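Local coordinates for protein putative oxidoreductase (PDB 3WJ7) that is a short-chain dehydrogenase/reductase family oxidoreductase that probably carries out its redox chemistry with a nicotinamide coenzyme bound to a Rossmann fold, at residues D14-T22 and L33-V44; L75-V84 and A113-C124. All coordinates share one frame; numbering follows the deposited sequence.

Contact 1 (D14-T22 and L33-V44); sequences DVTLVTGAT and LEERGHRLRLLV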
loop_
_atom_site.group_PDB
_atom_site.type_symbol
_atom_site.label_atom_id
_atom_site.label_comp_id
_atom_site.label_asym_id
_atom_site.label_seq_id
_atom_site.Cartn_x
_atom_site.Cartn_y
_atom_site.Cartn_z
ATOM N N ASP A 14 5.272 40.576 9.837
ATOM C CA ASP A 14 3.888 40.912 9.548
ATOM C C ASP A 14 3.387 40.072 8.379
ATOM O O ASP A 14 2.372 40.387 7.744
ATOM C CB ASP A 14 3.826 42.395 9.180
ATOM C CG ASP A 14 5.112 42.874 8.467
ATOM O OD1 ASP A 14 5.660 42.116 7.620
ATOM O OD2 ASP A 14 5.592 44.003 8.772
ATOM N N VAL A 15 4.111 38.996 8.087
ATOM C CA VAL A 15 3.771 38.154 6.940
ATOM C C VAL A 15 2.850 37.002 7.349
ATOM O O VAL A 15 3.038 36.390 8.401
ATOM C CB VAL A 15 5.023 37.611 6.232
ATOM C CG1 VAL A 15 4.630 36.755 5.040
ATOM C CG2 VAL A 15 5.920 38.755 5.802
ATOM N N THR A 16 1.827 36.771 6.523
ATOM C CA THR A 16 0.959 35.613 6.597
ATOM C C THR A 16 1.390 34.600 5.500
ATOM O O THR A 16 1.383 34.904 4.301
ATOM C CB THR A 16 -0.483 36.098 6.477
ATOM O OG1 THR A 16 -0.770 36.878 7.626
ATOM C CG2 THR A 16 -1.494 34.964 6.439
ATOM N N LEU A 17 1.858 33.429 5.927
ATOM C CA LEU A 17 2.209 32.345 4.981
ATOM C C LEU A 17 1.017 31.404 4.818
ATOM O O LEU A 17 0.518 30.888 5.813
ATOM C CB LEU A 17 3.439 31.556 5.461
ATOM C CG LEU A 17 3.875 30.261 4.712
ATOM C CD1 LEU A 17 4.438 30.539 3.320
ATOM C CD2 LEU A 17 4.920 29.492 5.506
ATOM N N VAL A 18 0.545 31.187 3.589
ATOM C CA VAL A 18 -0.451 30.131 3.353
ATOM C C VAL A 18 0.134 29.060 2.478
ATOM O O VAL A 18 0.833 29.379 1.546
ATOM C CB VAL A 18 -1.845 30.618 2.835
ATOM C CG1 VAL A 18 -1.953 32.122 2.655
ATOM C CG2 VAL A 18 -2.303 29.826 1.616
ATOM N N THR A 19 -0.089 27.793 2.807
ATOM C CA THR A 19 0.394 26.699 1.967
ATOM C C THR A 19 -0.815 26.179 1.254
ATOM O O THR A 19 -1.921 26.533 1.643
ATOM C CB THR A 19 0.931 25.523 2.778
ATOM O OG1 THR A 19 -0.151 24.924 3.507
ATOM C CG2 THR A 19 2.033 25.981 3.713
ATOM N N GLY A 20 -0.628 25.322 0.244
ATOM C CA GLY A 20 -1.745 24.825 -0.528
ATOM C C GLY A 20 -2.589 25.857 -1.279
ATOM O O GLY A 20 -3.745 25.587 -1.606
ATOM N N ALA A 21 -2.004 27.007 -1.628
ATOM C CA ALA A 21 -2.751 28.105 -2.217
ATOM C C ALA A 21 -3.206 27.895 -3.654
ATOM O O ALA A 21 -4.092 28.614 -4.117
ATOM C CB ALA A 21 -1.958 29.383 -2.106
ATOM N N THR A 22 -2.624 26.932 -4.364
ATOM C CA THR A 22 -3.086 26.592 -5.732
ATOM C C THR A 22 -4.338 25.698 -5.716
ATOM O O THR A 22 -5.024 25.570 -6.725
ATOM C CB THR A 22 -1.971 25.910 -6.537
ATOM O OG1 THR A 22 -1.539 24.726 -5.841
ATOM C CG2 THR A 22 -0.763 26.831 -6.618
ATOM N N LEU A 33 -8.041 36.389 2.952
ATOM C CA LEU A 33 -6.946 37.015 3.665
ATOM C C LEU A 33 -6.469 38.289 2.982
ATOM O O LEU A 33 -6.168 39.294 3.651
ATOM C CB LEU A 33 -5.762 36.035 3.782
ATOM C CG LEU A 33 -6.103 34.820 4.616
ATOM C CD1 LEU A 33 -4.912 33.887 4.682
ATOM C CD2 LEU A 33 -6.592 35.214 6.005
ATOM N N GLU A 34 -6.370 38.231 1.657
ATOM C CA GLU A 34 -5.981 39.392 0.877
ATOM C C GLU A 34 -6.975 40.565 1.046
ATOM O O GLU A 34 -6.540 41.696 1.241
ATOM C CB GLU A 34 -5.837 39.027 -0.590
ATOM C CG GLU A 34 -5.264 40.145 -1.448
ATOM C CD GLU A 34 -3.747 40.147 -1.465
ATOM O OE1 GLU A 34 -3.149 39.033 -1.499
ATOM O OE2 GLU A 34 -3.157 41.259 -1.456
ATOM N N GLU A 35 -8.285 40.289 0.982
ATOM C CA GLU A 35 -9.323 41.330 1.089
ATOM C C GLU A 35 -9.396 41.871 2.509
ATOM O O GLU A 35 -9.817 43.010 2.726
ATOM C CB GLU A 35 -10.703 40.824 0.611
ATOM C CG GLU A 35 -10.687 40.237 -0.811
ATOM C CD GLU A 35 -12.048 39.726 -1.297
ATOM O OE1 GLU A 35 -13.022 40.518 -1.318
ATOM O OE2 GLU A 35 -12.149 38.534 -1.684
ATOM N N ARG A 36 -8.985 41.048 3.469
ATOM C CA ARG A 36 -8.735 41.507 4.827
ATOM C C ARG A 36 -7.363 42.237 5.030
ATOM O O ARG A 36 -7.031 42.625 6.148
ATOM C CB ARG A 36 -8.884 40.329 5.802
ATOM C CG ARG A 36 -10.200 40.299 6.587
ATOM C CD ARG A 36 -10.249 38.980 7.297
ATOM N NE ARG A 36 -11.481 38.586 7.979
ATOM C CZ ARG A 36 -12.626 38.197 7.404
ATOM N NH1 ARG A 36 -12.825 38.228 6.082
ATOM N NH2 ARG A 36 -13.609 37.785 8.183
ATOM N N GLY A 37 -6.583 42.400 3.952
ATOM C CA GLY A 37 -5.239 43.025 3.965
ATOM C C GLY A 37 -4.071 42.433 4.777
ATOM O O GLY A 37 -3.295 43.167 5.375
ATOM N N HIS A 38 -3.929 41.112 4.803
ATOM C CA HIS A 38 -2.683 40.501 5.250
ATOM C C HIS A 38 -1.652 40.660 4.163
ATOM O O HIS A 38 -2.008 40.780 2.990
ATOM C CB HIS A 38 -2.904 39.012 5.499
ATOM C CG HIS A 38 -3.771 38.741 6.676
ATOM N ND1 HIS A 38 -3.358 37.972 7.738
ATOM C CD2 HIS A 38 -5.012 39.182 6.989
ATOM C CE1 HIS A 38 -4.316 37.933 8.649
ATOM N NE2 HIS A 38 -5.328 38.666 8.221
ATOM N N ARG A 39 -0.379 40.647 4.530
ATOM C CA ARG A 39 0.665 40.518 3.523
ATOM C C ARG A 39 0.902 39.025 3.306
ATOM O O ARG A 39 1.279 38.296 4.231
ATOM C CB ARG A 39 1.976 41.219 3.931
ATOM C CG ARG A 39 1.869 42.229 5.061
ATOM C CD ARG A 39 3.185 42.995 5.182
ATOM N NE ARG A 39 3.146 44.139 6.108
ATOM C CZ ARG A 39 4.080 45.094 6.176
ATOM N NH1 ARG A 39 5.141 45.068 5.372
ATOM N NH2 ARG A 39 3.954 46.085 7.052
ATOM N N LEU A 40 0.697 38.572 2.081
ATOM C CA LEU A 40 0.809 37.154 1.780
ATOM C C LEU A 40 2.158 36.663 1.232
ATOM O O LEU A 40 2.841 37.334 0.452
ATOM C CB LEU A 40 -0.327 36.741 0.862
ATOM C CG LEU A 40 -1.775 36.842 1.368
ATOM C CD1 LEU A 40 -2.698 36.291 0.296
ATOM C CD2 LEU A 40 -2.032 36.079 2.664
ATOM N N ARG A 41 2.555 35.490 1.701
ATOM C CA ARG A 41 3.574 34.693 1.040
ATOM C C ARG A 41 2.940 33.300 0.745
ATOM O O ARG A 41 2.253 32.716 1.576
ATOM C CB ARG A 41 4.848 34.601 1.901
ATOM C CG ARG A 41 5.979 33.758 1.272
ATOM C CD ARG A 41 7.245 33.680 2.144
ATOM N NE ARG A 41 7.749 35.007 2.442
ATOM C CZ ARG A 41 8.467 35.350 3.499
ATOM N NH1 ARG A 41 8.802 34.462 4.429
ATOM N NH2 ARG A 41 8.821 36.623 3.639
ATOM N N LEU A 42 3.144 32.766 -0.438
ATOM C CA LEU A 42 2.440 31.545 -0.805
ATOM C C LEU A 42 3.480 30.465 -1.024
ATOM O O LEU A 42 4.347 30.634 -1.849
ATOM C CB LEU A 42 1.595 31.783 -2.062
ATOM C CG LEU A 42 0.586 32.954 -1.982
ATOM C CD1 LEU A 42 -0.211 33.117 -3.256
ATOM C CD2 LEU A 42 -0.367 32.895 -0.800
ATOM N N LEU A 43 3.445 29.386 -0.259
ATOM C CA LEU A 43 4.372 28.304 -0.517
ATOM C C LEU A 43 3.800 27.511 -1.677
ATOM O O LEU A 43 2.608 27.207 -1.686
ATOM C CB LEU A 43 4.550 27.409 0.704
ATOM C CG LEU A 43 5.585 26.292 0.581
ATOM C CD1 LEU A 43 7.021 26.782 0.819
ATOM C CD2 LEU A 43 5.253 25.145 1.535
ATOM N N VAL A 44 4.642 27.243 -2.668
ATOM C CA VAL A 44 4.290 26.399 -3.820
ATOM C C VAL A 44 5.390 25.365 -4.088
ATOM O O VAL A 44 6.556 25.573 -3.690
ATOM C CB VAL A 44 4.153 27.233 -5.097
ATOM C CG1 VAL A 44 2.993 28.220 -4.983
ATOM C CG2 VAL A 44 5.477 27.939 -5.397
#

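Contact 2 (L75-V84 and A113-C124); sequences LKGVKILFHV and ALEAGVEKIIYC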
loop_
_atom_site.group_PDB
_atom_site.type_symbol
_atom_site.label_atom_id
_atom_site.label_comp_id
_atom_site.label_asym_id
_atom_site.label_seq_id
_atom_site.Cartn_x
_atom_site.Cartn_y
_atom_site.Cartn_z
ATOM N N LEU A 75 9.478 30.499 6.118
ATOM C CA LEU A 75 8.893 30.959 7.347
ATOM C C LEU A 75 9.675 32.149 7.966
ATOM O O LEU A 75 9.264 32.722 8.990
ATOM C CB LEU A 75 8.800 29.797 8.351
ATOM C CG LEU A 75 7.810 28.653 8.144
ATOM C CD1 LEU A 75 8.401 27.306 8.574
ATOM C CD2 LEU A 75 6.491 28.934 8.844
ATOM N N LYS A 76 10.781 32.557 7.348
ATOM C CA LYS A 76 11.453 33.782 7.844
ATOM C C LYS A 76 10.531 35.012 7.802
ATOM O O LYS A 76 9.939 35.325 6.768
ATOM C CB LYS A 76 12.759 34.010 7.081
ATOM C CG LYS A 76 13.545 35.232 7.496
ATOM C CD LYS A 76 14.903 35.176 6.831
ATOM C CE LYS A 76 15.404 36.572 6.530
ATOM N NZ LYS A 76 16.778 36.471 5.971
ATOM N N GLY A 77 10.369 35.667 8.951
ATOM C CA GLY A 77 9.580 36.903 9.089
ATOM C C GLY A 77 8.079 36.685 9.131
ATOM O O GLY A 77 7.299 37.644 8.970
ATOM N N VAL A 78 7.664 35.424 9.334
ATOM C CA VAL A 78 6.228 35.029 9.280
ATOM C C VAL A 78 5.533 35.027 10.662
ATOM O O VAL A 78 5.960 34.345 11.560
ATOM C CB VAL A 78 6.064 33.636 8.599
ATOM C CG1 VAL A 78 4.632 33.108 8.728
ATOM C CG2 VAL A 78 6.531 33.677 7.137
ATOM N N LYS A 79 4.439 35.751 10.818
ATOM C CA LYS A 79 3.748 35.811 12.094
ATOM C C LYS A 79 2.654 34.731 12.206
ATOM O O LYS A 79 2.371 34.212 13.313
ATOM C CB LYS A 79 3.131 37.225 12.248
ATOM C CG LYS A 79 2.147 37.403 13.412
ATOM C CD LYS A 79 1.435 38.758 13.366
ATOM C CE LYS A 79 0.800 39.114 14.715
ATOM N NZ LYS A 79 -0.528 39.779 14.546
ATOM N N ILE A 80 2.018 34.457 11.059
ATOM C CA ILE A 80 0.804 33.644 10.951
ATOM C C ILE A 80 0.898 32.658 9.773
ATOM O O ILE A 80 1.293 33.008 8.636
ATOM C CB ILE A 80 -0.448 34.508 10.735
ATOM C CG1 ILE A 80 -0.784 35.355 11.984
ATOM C CG2 ILE A 80 -1.654 33.658 10.382
ATOM C CD1 ILE A 80 -1.440 36.659 11.586
ATOM N N LEU A 81 0.524 31.427 10.081
ATOM C CA LEU A 81 0.556 30.346 9.160
ATOM C C LEU A 81 -0.839 29.712 9.047
ATOM O O LEU A 81 -1.463 29.325 10.052
ATOM C CB LEU A 81 1.580 29.313 9.603
ATOM C CG LEU A 81 1.489 28.012 8.792
ATOM C CD1 LEU A 81 1.853 28.246 7.318
ATOM C CD2 LEU A 81 2.369 26.934 9.393
ATOM N N PHE A 82 -1.307 29.658 7.800
ATOM C CA PHE A 82 -2.446 28.851 7.367
ATOM C C PHE A 82 -1.927 27.627 6.622
ATOM O O PHE A 82 -1.403 27.757 5.513
ATOM C CB PHE A 82 -3.347 29.657 6.441
ATOM C CG PHE A 82 -4.102 30.705 7.138
ATOM C CD1 PHE A 82 -5.404 30.478 7.545
ATOM C CD2 PHE A 82 -3.500 31.933 7.436
ATOM C CE1 PHE A 82 -6.132 31.482 8.220
ATOM C CE2 PHE A 82 -4.203 32.919 8.117
ATOM C CZ PHE A 82 -5.525 32.707 8.500
ATOM N N HIS A 83 -2.069 26.455 7.212
ATOM C CA HIS A 83 -1.646 25.225 6.545
ATOM C C HIS A 83 -2.842 24.617 5.868
ATOM O O HIS A 83 -3.677 24.054 6.531
ATOM C CB HIS A 83 -1.077 24.203 7.538
ATOM C CG HIS A 83 -0.612 22.934 6.882
ATOM N ND1 HIS A 83 -0.337 22.854 5.529
ATOM C CD2 HIS A 83 -0.356 21.703 7.393
ATOM C CE1 HIS A 83 0.057 21.631 5.238
ATOM N NE2 HIS A 83 0.052 20.916 6.351
ATOM N N VAL A 84 -2.946 24.745 4.564
ATOM C CA VAL A 84 -4.033 24.075 3.867
ATOM C C VAL A 84 -3.489 22.943 2.961
ATOM O O VAL A 84 -2.536 23.143 2.233
ATOM C CB VAL A 84 -4.855 25.061 3.023
ATOM C CG1 VAL A 84 -6.104 24.349 2.481
ATOM C CG2 VAL A 84 -5.210 26.319 3.827
ATOM N N ALA A 113 7.549 25.903 11.881
ATOM C CA ALA A 113 6.851 27.159 12.284
ATOM C C ALA A 113 7.077 27.475 13.765
ATOM O O ALA A 113 7.119 28.647 14.201
ATOM C CB ALA A 113 5.367 27.048 12.026
ATOM N N LEU A 114 7.195 26.401 14.525
ATOM C CA LEU A 114 7.478 26.476 15.931
ATOM C C LEU A 114 8.874 27.039 16.071
ATOM O O LEU A 114 9.069 28.057 16.739
ATOM C CB LEU A 114 7.398 25.076 16.539
ATOM C CG LEU A 114 7.474 24.929 18.046
ATOM C CD1 LEU A 114 6.363 25.733 18.690
ATOM C CD2 LEU A 114 7.339 23.473 18.426
ATOM N N GLU A 115 9.825 26.376 15.414
ATOM C CA GLU A 115 11.205 26.823 15.356
ATOM C C GLU A 115 11.403 28.261 14.835
ATOM O O GLU A 115 12.224 28.990 15.386
ATOM C CB GLU A 115 12.047 25.838 14.568
ATOM C CG GLU A 115 12.400 24.632 15.411
ATOM C CD GLU A 115 12.412 23.290 14.659
ATOM O OE1 GLU A 115 12.688 23.265 13.434
ATOM O OE2 GLU A 115 12.134 22.251 15.320
ATOM N N ALA A 116 10.658 28.690 13.814
ATOM C CA ALA A 116 10.795 30.070 13.304
ATOM C C ALA A 116 10.109 31.093 14.232
ATOM O O ALA A 116 10.201 32.299 14.030
ATOM C CB ALA A 116 10.233 30.174 11.903
ATOM N N GLY A 117 9.406 30.611 15.251
ATOM C CA GLY A 117 8.696 31.498 16.152
ATOM C C GLY A 117 7.408 32.088 15.605
ATOM O O GLY A 117 6.993 33.131 16.076
ATOM N N VAL A 118 6.754 31.421 14.634
ATOM C CA VAL A 118 5.386 31.802 14.188
ATOM C C VAL A 118 4.455 31.891 15.386
ATOM O O VAL A 118 4.493 31.022 16.233
ATOM C CB VAL A 118 4.812 30.803 13.135
ATOM C CG1 VAL A 118 3.294 30.972 12.963
ATOM C CG2 VAL A 118 5.539 30.945 11.794
ATOM N N GLU A 119 3.631 32.930 15.454
ATOM C CA GLU A 119 2.822 33.203 16.643
ATOM C C GLU A 119 1.518 32.452 16.611
ATOM O O GLU A 119 0.991 32.074 17.656
ATOM C CB GLU A 119 2.479 34.703 16.757
ATOM C CG GLU A 119 3.618 35.590 17.247
ATOM C CD GLU A 119 3.370 37.084 17.012
ATOM O OE1 GLU A 119 2.253 37.579 17.323
ATOM O OE2 GLU A 119 4.304 37.771 16.522
ATOM N N LYS A 120 0.955 32.316 15.415
ATOM C CA LYS A 120 -0.318 31.629 15.279
ATOM C C LYS A 120 -0.417 30.777 14.010
ATOM O O LYS A 120 -0.014 31.213 12.921
ATOM C CB LYS A 120 -1.492 32.595 15.396
ATOM C CG LYS A 120 -2.731 31.896 15.942
ATOM C CD LYS A 120 -3.762 32.902 16.445
ATOM C CE LYS A 120 -3.608 33.178 17.941
ATOM N NZ LYS A 120 -4.879 33.751 18.425
ATOM N N ILE A 121 -0.948 29.562 14.185
ATOM C CA ILE A 121 -1.048 28.594 13.125
ATOM C C ILE A 121 -2.495 28.215 13.016
ATOM O O ILE A 121 -3.151 27.902 14.010
ATOM C CB ILE A 121 -0.178 27.358 13.449
ATOM C CG1 ILE A 121 1.276 27.764 13.414
ATOM C CG2 ILE A 121 -0.379 26.238 12.422
ATOM C CD1 ILE A 121 2.192 26.795 14.120
ATOM N N ILE A 122 -3.029 28.272 11.813
ATOM C CA ILE A 122 -4.347 27.712 11.599
ATOM C C ILE A 122 -4.198 26.499 10.711
ATOM O O ILE A 122 -3.694 26.585 9.565
ATOM C CB ILE A 122 -5.254 28.707 10.927
ATOM C CG1 ILE A 122 -5.554 29.847 11.891
ATOM C CG2 ILE A 122 -6.566 28.061 10.443
ATOM C CD1 ILE A 122 -5.990 30.950 10.993
ATOM N N TYR A 123 -4.617 25.360 11.254
ATOM C CA TYR A 123 -4.481 24.123 10.571
ATOM C C TYR A 123 -5.801 23.708 9.938
ATOM O O TYR A 123 -6.842 23.560 10.634
ATOM C CB TYR A 123 -4.004 23.043 11.520
ATOM C CG TYR A 123 -3.945 21.713 10.809
ATOM C CD1 TYR A 123 -3.177 21.559 9.665
ATOM C CD2 TYR A 123 -4.715 20.657 11.225
ATOM C CE1 TYR A 123 -3.125 20.360 8.983
ATOM C CE2 TYR A 123 -4.677 19.447 10.563
ATOM C CZ TYR A 123 -3.877 19.315 9.445
ATOM O OH TYR A 123 -3.838 18.141 8.803
ATOM N N CYS A 124 -5.756 23.502 8.615
ATOM C CA CYS A 124 -6.928 23.047 7.902
ATOM C C CYS A 124 -6.991 21.565 7.926
ATOM O O CYS A 124 -6.125 20.887 7.397
ATOM C CB CYS A 124 -6.967 23.562 6.488
ATOM S SG CYS A 124 -8.660 23.469 5.790
#

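Contact 1 (D14-T22 and L33-V44)
The opening beta-alpha-beta unit of the Rossmann fold closes here: strand 15-18 pairs in parallel with strand 39-44 after the chain has passed through helix 24-35, and the Thr19-Gly20-Ala21 corner begins what is, as in relatives, probably the glycine-rich loop for the coenzyme. Thr16 N donates to Arg39 O at 2.8 Å, Arg41 N returns to Thr16 O at 2.9 Å, and Val18 continues the ladder with Arg41 O and Leu43 N. Thr16, Val18, Leu40 and Leu42 share the sheet face beneath helix 24-35. Branched aliphatic residues suit this greasy layer, to which Thr16 adds its CG2 methyl: Val18 CG1 lies 3.9 Å from Leu42 CD2 and also meets Leu40 CD2, while Leu33 CD1 comes down from the helix to 4.0 Å from Val18 CG1. On the other face, Leu17 CD1 packs 4.1 Å from Leu43 CB, and Val15 CG1 sits over the guanidinium of Arg41, whose nitrogens bind Glu59 and the carbonyl of Lys76. At the strand's start, the Asp14 carboxylate is stacked on the Arg39 guanidinium, planes 8° apart. OD2 of Asp14 lies 3.2 Å from NH2 of Arg39 but above the plane, making this a purely electrostatic salt bridge. With an alanine at this position the already poorly ordered Arg39 is likely to lose its countercharge and be freer to turn. Gly37, with its positive phi, ends the helix in a Schellman motif, and His38 follows. Thr16 OG1, turned opposite its carbonyl carbon (chi1 -66°), reaches the edge of the His38 ring and hydrogen-bonds ND1 at 2.8 Å.

Contact 2 (L75-V84 and A113-C124)
Both His83 and Tyr123 carry CG opposite the backbone N (chi1 -179° and 176°), which lays their side chains alongside one another on the same sheet face. The rings meet obliquely, planes 42° apart, with His83 CD2 3.5 Å from Tyr123 CE1 at the edge of the tyrosine. Both imidazole nitrogens are hydrogen-bonded, ND1 to Thr19 OG1 and NE2 to Thr106 OG1, which should fix the ring's rotation. Beneath these side chains strands 80-83 and 120-124 run in parallel, and the backbone of Leu81 and His83 alternates between Lys120, Ile122 and Cys124, as in Leu81 N to Lys120 O at 2.9 Å. Where the ladder ends, the side chain of Cys124 lies about 3 Å from a bound mercury(II) ion. At its start Lys79 O accepts two bonds, from Glu119 N at 2.8 Å and from Lys120 N at 3.2 Å. The two charged side chains at this exposed end are only loosely associated: the Glu119 carboxylate lies against the aliphatic part of Lys79, and the ammonium stays beyond salt-bridge range. Small and branched residues fill the space between the sheet and the helix end. Leu81 CD2 rests 4.0 Å from Ala113 CB, a methyl short enough to let the helix come close, and Leu75 CD2 meets Val118 CG2 at 3.7 Å. Gly117 ends that helix with a Schellman motif. Helix 95-115 covers the face of Leu81, Ile121 and His83, with Leu109 and Met110 on His83 and Met110 also on Ile121; Leu231 of helix 220-233 packs on Ile80, Phe82 and Ile122 on the other, and strand 176-185 flanks Tyr123 and Cys124.

How the contacts relate
From the N terminus the chain runs along strand 15-18, through helix 24-35 and back beside itself, where contact 1 closes the first loop. It continues outward to strand 59-62, then crosses to the other side of strand 15-18 to form strand 78-83. Contact 2 closes a second, longer loop around helix 95-115. The loops follow in series, neither enclosing the other, and strand 15-18 sits between strands 39-44 and 78-83, joined to the latter by Leu17 N and Ile80 O at 2.8 Å. The resulting order, 59-62, 39-44, 15-18, 78-83, 120-124, is the Rossmann arrangement, with its switch point beside strand 15-18.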